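Local coordinates for protein succinate dehydrogenase subunit A (Mycolicibacterium smegmatis, PDB 7D6V) that probably oxidises succinate to fumarate at its bound FAD, as the flavoprotein subunit of a mycobacterial succinate dehydrogenase that delivers electrons to a quinone, at residues W223-D228 / A411-G416; G229-L234 / M540-L545. One frame throughout, in Å; residues are numbered along the deposited sequence.

Contact 1. Residues W223-D228 / A411-G416; sequences WEYTGD and AGECSG. With FAD (flavin-adenine dinucleotide), chain D.
Y225 and E413 converge on the middle of the FAD, where the phenol of one and the carboxylate of the other meet beside the cofactor's pyrophosphate and ribityl chain. OH of Y225 lies 3.2 Å from OE1 of E413, yet no hydrogen bond joins them; the hydroxyl directs its hydrogen to the phosphate instead. It donates a hydrogen bond to a phosphate oxygen, FAD O2A, which sits at the ring edge and in the ring plane. OE1 of E413 accepts a weak bond from the ribityl hydroxyl O3' at 3.3 Å. The side chains cross almost at a right angle, with ring and carboxylate planes 80° apart. A tyrosine suits this place by combining a long flat body with a polar end for the phosphate. In E413, CG stands opposite the backbone N (chi1 -167°) and the chain beyond is extended, which carries the carboxylate to the ribityl group. The backbone amide binds FAD independently: E413 N donates to FAD O2P at 3.2 Å, nearly straight at 167°. G412, with no side chain, lets FAD O2P come within 3.6 Å of its CA, and its backbone angles also call for glycine. Farther along the cofactor, E224 OE2 accepts a hydrogen bond from the ribose hydroxyl FAD O2B at 2.8 Å and also bonds S40. OD2 of D228 takes a weak bond from the adenine amino group N6A and pairs with K39. Together the segments follow the FAD from adenine to ribityl chain. Residues 223-228 belong to the loop that leads from strand 204-206 into helix 230-236, whereas 411-416 follows edge strand 408-409 of the parallel sheet and ends in strand 415-416, parallel to strand 383-395.

Contact 2. Residues G229-L234 / M540-L545; sequences GHALAL and MRNMLL
OD1 of N542 rests 3.5 Å from the methyl CB of A231 while accepting a hydrogen bond from NH1 of R235, one residue beyond the first segment on the same helix. This is a helix-helix interface: helix 230-236 of the FAD-binding part packs against the long helix 532-556 of the C-terminal part of the flavoprotein. Over the short segments the axes approach to 9.4 Å and cross at 78°, so the two helices are close to perpendicular and meet over a small patch. A231 and N542 mark its centre, with their CA atoms only 5.3 Å apart; the small methyl of the alanine allows the backbones to come this near. N542 presents two surfaces to it. Its CB lies 3.6 Å from the alanine CB, and its amide oxygen comes over the same methyl, since CG sits beside the backbone N and anti to the carbonyl carbon (chi1 -50°). An asparagine fits well here, being short enough to fit where the CA atoms are this close, and still able to offer its buried oxygen to R235. One turn further along each helix the contact is apolar side chain on apolar side chain. L234 and L545 reach for each other, their branches crossing at a slant; D594 of strand 594-597 is an outside neighbour that touches both. Both leucines hold CG opposite the backbone N, which brings one methyl of each, CD2, into the interface. At the start of helix 230-236, G229 occupies the N-cap position, where its backbone angles call for glycine. The branch methyl CD2 of L545 joins the two halves of the patch: it lies 3.7 Å from CD2 of L234 and 4.0 Å from CB of A231.

The first segments of contacts 1 and 2 are continuous: the FAD-facing loop 223-228 runs straight into helix 230-236, so D228 beside the adenine is followed at once by the N-cap glycine. Their partners, 411-416 and 540-545, come much later in the chain. The contact centres are 10 Å apart, and the nearest atoms of the N542 side chain and the FAD are about 6 Å apart. Beyond this continuity, packing joins the contacts where T226 O lies 3.3 Å from M543 CG and where C414 CA lies 3.4 Å from H230 NE2. Contact 2 thus sets the C-terminal helix 532-556 directly behind the loop that contact 1 holds against the cofactor, on the adenine side of the pocket.

Contact 1. Residues W223-D228 / A411-G416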
loop_
_atom_site.group_PDB
_atom_site.type_symbol
_atom_site.label_atom_id
_atom_site.label_comp_id
_atom_site.label_asym_id
_atom_site.label_seq_id
_atom_site.Cartn_x
_atom_site.Cartn_y
_atom_site.Cartn_z
ATOM N N TRP A 223 -12.095 6.146 -6.053
ATOM C CA TRP A 223 -13.283 6.908 -5.683
ATOM C C TRP A 223 -13.173 8.371 -6.095
ATOM O O TRP A 223 -14.189 9.016 -6.370
ATOM C CB TRP A 223 -13.513 6.796 -4.174
ATOM C CG TRP A 223 -14.330 7.905 -3.590
ATOM C CD1 TRP A 223 -15.688 7.998 -3.568
ATOM C CD2 TRP A 223 -13.837 9.085 -2.945
ATOM N NE1 TRP A 223 -16.072 9.161 -2.951
ATOM C CE2 TRP A 223 -14.953 9.847 -2.561
ATOM C CE3 TRP A 223 -12.558 9.571 -2.659
ATOM C CZ2 TRP A 223 -14.832 11.067 -1.904
ATOM C CZ3 TRP A 223 -12.441 10.781 -2.007
ATOM C CH2 TRP A 223 -13.570 11.516 -1.638
ATOM N N GLU A 224 -11.958 8.903 -6.159
ATOM C CA GLU A 224 -11.734 10.326 -6.366
ATOM C C GLU A 224 -11.680 10.730 -7.835
ATOM O O GLU A 224 -11.574 11.925 -8.126
ATOM C CB GLU A 224 -10.437 10.748 -5.671
ATOM C CG GLU A 224 -9.185 10.155 -6.291
ATOM C CD GLU A 224 -7.996 10.195 -5.354
ATOM O OE1 GLU A 224 -6.895 9.783 -5.771
ATOM O OE2 GLU A 224 -8.162 10.636 -4.199
ATOM N N TYR A 225 -11.762 9.780 -8.765
ATOM C CA TYR A 225 -11.645 10.086 -10.192
ATOM C C TYR A 225 -13.016 10.444 -10.765
ATOM O O TYR A 225 -13.581 9.750 -11.609
ATOM C CB TYR A 225 -11.019 8.914 -10.935
ATOM C CG TYR A 225 -9.516 8.983 -11.023
ATOM C CD1 TYR A 225 -8.777 9.665 -10.069
ATOM C CD2 TYR A 225 -8.834 8.366 -12.059
ATOM C CE1 TYR A 225 -7.406 9.729 -10.144
ATOM C CE2 TYR A 225 -7.462 8.426 -12.142
ATOM C CZ TYR A 225 -6.752 9.108 -11.184
ATOM O OH TYR A 225 -5.382 9.171 -11.265
ATOM N N THR A 226 -13.542 11.573 -10.297
ATOM C CA THR A 226 -14.859 12.042 -10.704
ATOM C C THR A 226 -14.797 13.131 -11.764
ATOM O O THR A 226 -15.793 13.828 -11.980
ATOM C CB THR A 226 -15.644 12.546 -9.491
ATOM O OG1 THR A 226 -14.976 13.678 -8.923
ATOM C CG2 THR A 226 -15.770 11.456 -8.445
ATOM N N GLY A 227 -13.661 13.296 -12.429
ATOM C CA GLY A 227 -13.538 14.316 -13.445
ATOM C C GLY A 227 -13.338 15.718 -12.923
ATOM O O GLY A 227 -13.441 16.670 -13.702
ATOM N N ASP A 228 -13.073 15.875 -11.631
ATOM C CA ASP A 228 -12.734 17.184 -11.096
ATOM C C ASP A 228 -11.423 17.658 -11.704
ATOM O O ASP A 228 -10.572 16.859 -12.105
ATOM C CB ASP A 228 -12.618 17.125 -9.576
ATOM C CG ASP A 228 -13.924 16.772 -8.905
ATOM O OD1 ASP A 228 -14.990 17.086 -9.470
ATOM O OD2 ASP A 228 -13.888 16.176 -7.811
ATOM N N ALA A 411 -1.086 19.537 -14.640
ATOM C CA ALA A 411 -0.107 18.488 -14.883
ATOM C C ALA A 411 -0.721 17.145 -14.515
ATOM O O ALA A 411 -1.661 17.071 -13.723
ATOM C CB ALA A 411 1.181 18.726 -14.092
ATOM N N GLY A 412 -0.181 16.085 -15.107
ATOM C CA GLY A 412 -0.623 14.743 -14.785
ATOM C C GLY A 412 -1.694 14.200 -15.707
ATOM O O GLY A 412 -1.721 14.528 -16.895
ATOM N N GLU A 413 -2.587 13.365 -15.168
ATOM C CA GLU A 413 -3.640 12.780 -15.989
ATOM C C GLU A 413 -4.682 13.812 -16.400
ATOM O O GLU A 413 -5.264 13.701 -17.483
ATOM C CB GLU A 413 -4.311 11.622 -15.252
ATOM C CG GLU A 413 -5.194 10.773 -16.147
ATOM C CD GLU A 413 -5.621 9.480 -15.494
ATOM O OE1 GLU A 413 -5.078 9.145 -14.424
ATOM O OE2 GLU A 413 -6.498 8.794 -16.055
ATOM N N CYS A 414 -4.934 14.814 -15.557
ATOM C CA CYS A 414 -5.869 15.870 -15.923
ATOM C C CYS A 414 -5.346 16.741 -17.053
ATOM O O CYS A 414 -6.125 17.493 -17.645
ATOM C CB CYS A 414 -6.195 16.736 -14.705
ATOM S SG CYS A 414 -4.882 17.864 -14.210
ATOM N N SER A 415 -4.053 16.668 -17.352
ATOM C CA SER A 415 -3.466 17.383 -18.469
ATOM C C SER A 415 -3.680 16.612 -19.769
ATOM O O SER A 415 -3.900 15.400 -19.777
ATOM C CB SER A 415 -1.976 17.609 -18.228
ATOM O OG SER A 415 -1.426 18.472 -19.202
ATOM N N GLY A 416 -3.610 17.335 -20.878
ATOM C CA GLY A 416 -3.776 16.736 -22.185
ATOM C C GLY A 416 -2.686 17.178 -23.139
ATOM O O GLY A 416 -2.179 18.297 -23.064
HETATM P PA FAD D . -3.487 11.134 -8.733
HETATM O O1A FAD D . -2.288 11.018 -7.868
HETATM O O2A FAD D . -4.160 9.906 -9.211
HETATM O O5B FAD D . -4.581 11.952 -7.906
HETATM C C5B FAD D . -4.840 13.331 -8.090
HETATM C C4B FAD D . -5.036 14.004 -6.741
HETATM O O4B FAD D . -5.950 15.088 -6.857
HETATM C C3B FAD D . -5.613 13.103 -5.676
HETATM O O3B FAD D . -4.886 13.348 -4.482
HETATM C C2B FAD D . -7.022 13.600 -5.481
HETATM O O2B FAD D . -7.499 13.397 -4.157
HETATM C C1B FAD D . -6.870 15.063 -5.778
HETATM N N9A FAD D . -8.155 15.663 -6.171
HETATM C C8A FAD D . -8.932 15.286 -7.184
HETATM N N7A FAD D . -10.030 16.059 -7.257
HETATM C C5A FAD D . -9.961 16.952 -6.265
HETATM C C6A FAD D . -10.786 18.062 -5.765
HETATM N N6A FAD D . -11.947 18.390 -6.353
HETATM N N1A FAD D . -10.343 18.739 -4.700
HETATM C C2A FAD D . -9.190 18.443 -4.096
HETATM N N3A FAD D . -8.396 17.452 -4.494
HETATM C C4A FAD D . -8.720 16.687 -5.553
HETATM N N1 FAD D . 0.701 4.358 -15.118
HETATM C C2 FAD D . 1.910 3.834 -15.402
HETATM O O2 FAD D . 2.726 4.531 -16.012
HETATM N N3 FAD D . 2.270 2.597 -15.059
HETATM C C4 FAD D . 1.450 1.784 -14.408
HETATM O O4 FAD D . 1.807 0.640 -14.099
HETATM C C4X FAD D . 0.105 2.268 -14.056
HETATM N N5 FAD D . -0.773 1.497 -13.397
HETATM C C5X FAD D . -1.989 1.973 -13.087
HETATM C C6 FAD D . -2.882 1.165 -12.403
HETATM C C7 FAD D . -4.138 1.643 -12.084
HETATM C C7M FAD D . -5.115 0.777 -11.346
HETATM C C8 FAD D . -4.525 3.015 -12.471
HETATM C C8M FAD D . -5.888 3.534 -12.123
HETATM C C9 FAD D . -3.638 3.828 -13.150
HETATM C C9A FAD D . -2.384 3.349 -13.471
HETATM N N10 FAD D . -1.486 4.168 -14.161
HETATM C C10 FAD D . -0.226 3.644 -14.462
HETATM C "C1'" FAD D . -1.842 5.530 -14.538
HETATM C "C2'" FAD D . -1.163 6.512 -13.590
HETATM O "O2'" FAD D . -1.122 5.972 -12.271
HETATM C "C3'" FAD D . -1.901 7.835 -13.499
HETATM O "O3'" FAD D . -1.841 8.475 -14.767
HETATM C "C4'" FAD D . -1.252 8.741 -12.465
HETATM O "O4'" FAD D . -1.309 8.126 -11.187
HETATM C "C5'" FAD D . -1.933 10.091 -12.368
HETATM O "O5'" FAD D . -1.386 10.763 -11.243
HETATM P P FAD D . -1.821 12.236 -10.817
HETATM O O1P FAD D . -0.786 12.740 -9.875
HETATM O O2P FAD D . -2.127 13.036 -12.032
HETATM O O3P FAD D . -3.207 12.041 -10.026
#

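Contact 2. Residues G229-L234 / M540-L545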
loop_
_atom_site.group_PDB
_atom_site.type_symbol
_atom_site.label_atom_id
_atom_site.label_comp_id
_atom_site.label_asym_id
_atom_site.label_seq_id
_atom_site.Cartn_x
_atom_site.Cartn_y
_atom_site.Cartn_z
ATOM N N GLY A 229 -11.259 18.970 -11.776
ATOM C CA GLY A 229 -10.098 19.507 -12.449
ATOM C C GLY A 229 -10.404 19.785 -13.902
ATOM O O GLY A 229 -10.289 20.928 -14.345
ATOM N N HIS A 230 -10.815 18.757 -14.646
ATOM C CA HIS A 230 -11.322 18.984 -15.994
ATOM C C HIS A 230 -12.481 19.971 -15.969
ATOM O O HIS A 230 -12.456 20.998 -16.657
ATOM C CB HIS A 230 -11.766 17.662 -16.622
ATOM C CG HIS A 230 -10.680 16.639 -16.729
ATOM N ND1 HIS A 230 -10.031 16.365 -17.912
ATOM C CD2 HIS A 230 -10.139 15.811 -15.805
ATOM C CE1 HIS A 230 -9.133 15.418 -17.712
ATOM N NE2 HIS A 230 -9.177 15.065 -16.440
ATOM N N ALA A 231 -13.485 19.697 -15.134
ATOM C CA ALA A 231 -14.632 20.589 -15.022
ATOM C C ALA A 231 -14.259 21.913 -14.374
ATOM O O ALA A 231 -14.813 22.951 -14.742
ATOM C CB ALA A 231 -15.748 19.910 -14.233
ATOM N N LEU A 232 -13.327 21.901 -13.420
ATOM C CA LEU A 232 -12.908 23.141 -12.775
ATOM C C LEU A 232 -12.271 24.095 -13.775
ATOM O O LEU A 232 -12.647 25.269 -13.857
ATOM C CB LEU A 232 -11.941 22.835 -11.631
ATOM C CG LEU A 232 -12.560 22.478 -10.282
ATOM C CD1 LEU A 232 -11.492 22.030 -9.303
ATOM C CD2 LEU A 232 -13.329 23.656 -9.729
ATOM N N ALA A 233 -11.307 23.604 -14.558
ATOM C CA ALA A 233 -10.675 24.436 -15.574
ATOM C C ALA A 233 -11.666 24.826 -16.658
ATOM O O ALA A 233 -11.633 25.954 -17.167
ATOM C CB ALA A 233 -9.481 23.704 -16.182
ATOM N N LEU A 234 -12.567 23.912 -17.011
ATOM C CA LEU A 234 -13.514 24.188 -18.078
ATOM C C LEU A 234 -14.495 25.283 -17.672
ATOM O O LEU A 234 -14.859 26.134 -18.490
ATOM C CB LEU A 234 -14.223 22.886 -18.444
ATOM C CG LEU A 234 -15.102 22.777 -19.677
ATOM C CD1 LEU A 234 -14.272 23.026 -20.917
ATOM C CD2 LEU A 234 -15.704 21.398 -19.716
ATOM N N MET A 540 -21.403 14.976 -9.114
ATOM C CA MET A 540 -22.184 14.595 -10.283
ATOM C C MET A 540 -22.192 15.680 -11.352
ATOM O O MET A 540 -22.283 15.367 -12.541
ATOM C CB MET A 540 -23.611 14.250 -9.864
ATOM C CG MET A 540 -23.859 12.762 -9.664
ATOM S SD MET A 540 -23.393 11.767 -11.089
ATOM C CE MET A 540 -24.791 12.060 -12.164
ATOM N N ARG A 541 -22.090 16.955 -10.966
ATOM C CA ARG A 541 -22.103 18.015 -11.971
ATOM C C ARG A 541 -20.826 18.001 -12.809
ATOM O O ARG A 541 -20.876 18.146 -14.040
ATOM C CB ARG A 541 -22.330 19.374 -11.299
ATOM C CG ARG A 541 -21.145 19.942 -10.536
ATOM C CD ARG A 541 -21.520 21.184 -9.747
ATOM N NE ARG A 541 -21.660 22.371 -10.585
ATOM C CZ ARG A 541 -20.919 23.467 -10.459
ATOM N NH1 ARG A 541 -19.977 23.531 -9.530
ATOM N NH2 ARG A 541 -21.120 24.502 -11.259
ATOM N N ASN A 542 -19.676 17.786 -12.164
ATOM C CA ASN A 542 -18.430 17.624 -12.901
ATOM C C ASN A 542 -18.484 16.394 -13.792
ATOM O O ASN A 542 -18.031 16.430 -14.944
ATOM C CB ASN A 542 -17.254 17.524 -11.933
ATOM C CG ASN A 542 -17.258 18.624 -10.901
ATOM O OD1 ASN A 542 -17.557 19.775 -11.207
ATOM N ND2 ASN A 542 -16.926 18.276 -9.667
ATOM N N MET A 543 -19.032 15.294 -13.272
ATOM C CA MET A 543 -19.122 14.081 -14.078
ATOM C C MET A 543 -20.002 14.294 -15.304
ATOM O O MET A 543 -19.666 13.837 -16.401
ATOM C CB MET A 543 -19.634 12.920 -13.228
ATOM C CG MET A 543 -18.526 12.156 -12.529
ATOM S SD MET A 543 -19.075 10.656 -11.705
ATOM C CE MET A 543 -19.634 11.312 -10.139
ATOM N N LEU A 544 -21.123 14.999 -15.142
ATOM C CA LEU A 544 -22.009 15.260 -16.272
ATOM C C LEU A 544 -21.335 16.140 -17.317
ATOM O O LEU A 544 -21.446 15.878 -18.523
ATOM C CB LEU A 544 -23.304 15.906 -15.785
ATOM C CG LEU A 544 -24.294 15.008 -15.039
ATOM C CD1 LEU A 544 -25.375 15.840 -14.371
ATOM C CD2 LEU A 544 -24.906 13.986 -15.975
ATOM N N LEU A 545 -20.628 17.184 -16.876
ATOM C CA LEU A 545 -19.937 18.056 -17.823
ATOM C C LEU A 545 -18.874 17.288 -18.606
ATOM O O LEU A 545 -18.776 17.404 -19.837
ATOM C CB LEU A 545 -19.319 19.237 -17.075
ATOM C CG LEU A 545 -18.795 20.404 -17.906
ATOM C CD1 LEU A 545 -19.912 20.997 -18.722
ATOM C CD2 LEU A 545 -18.172 21.456 -17.012
#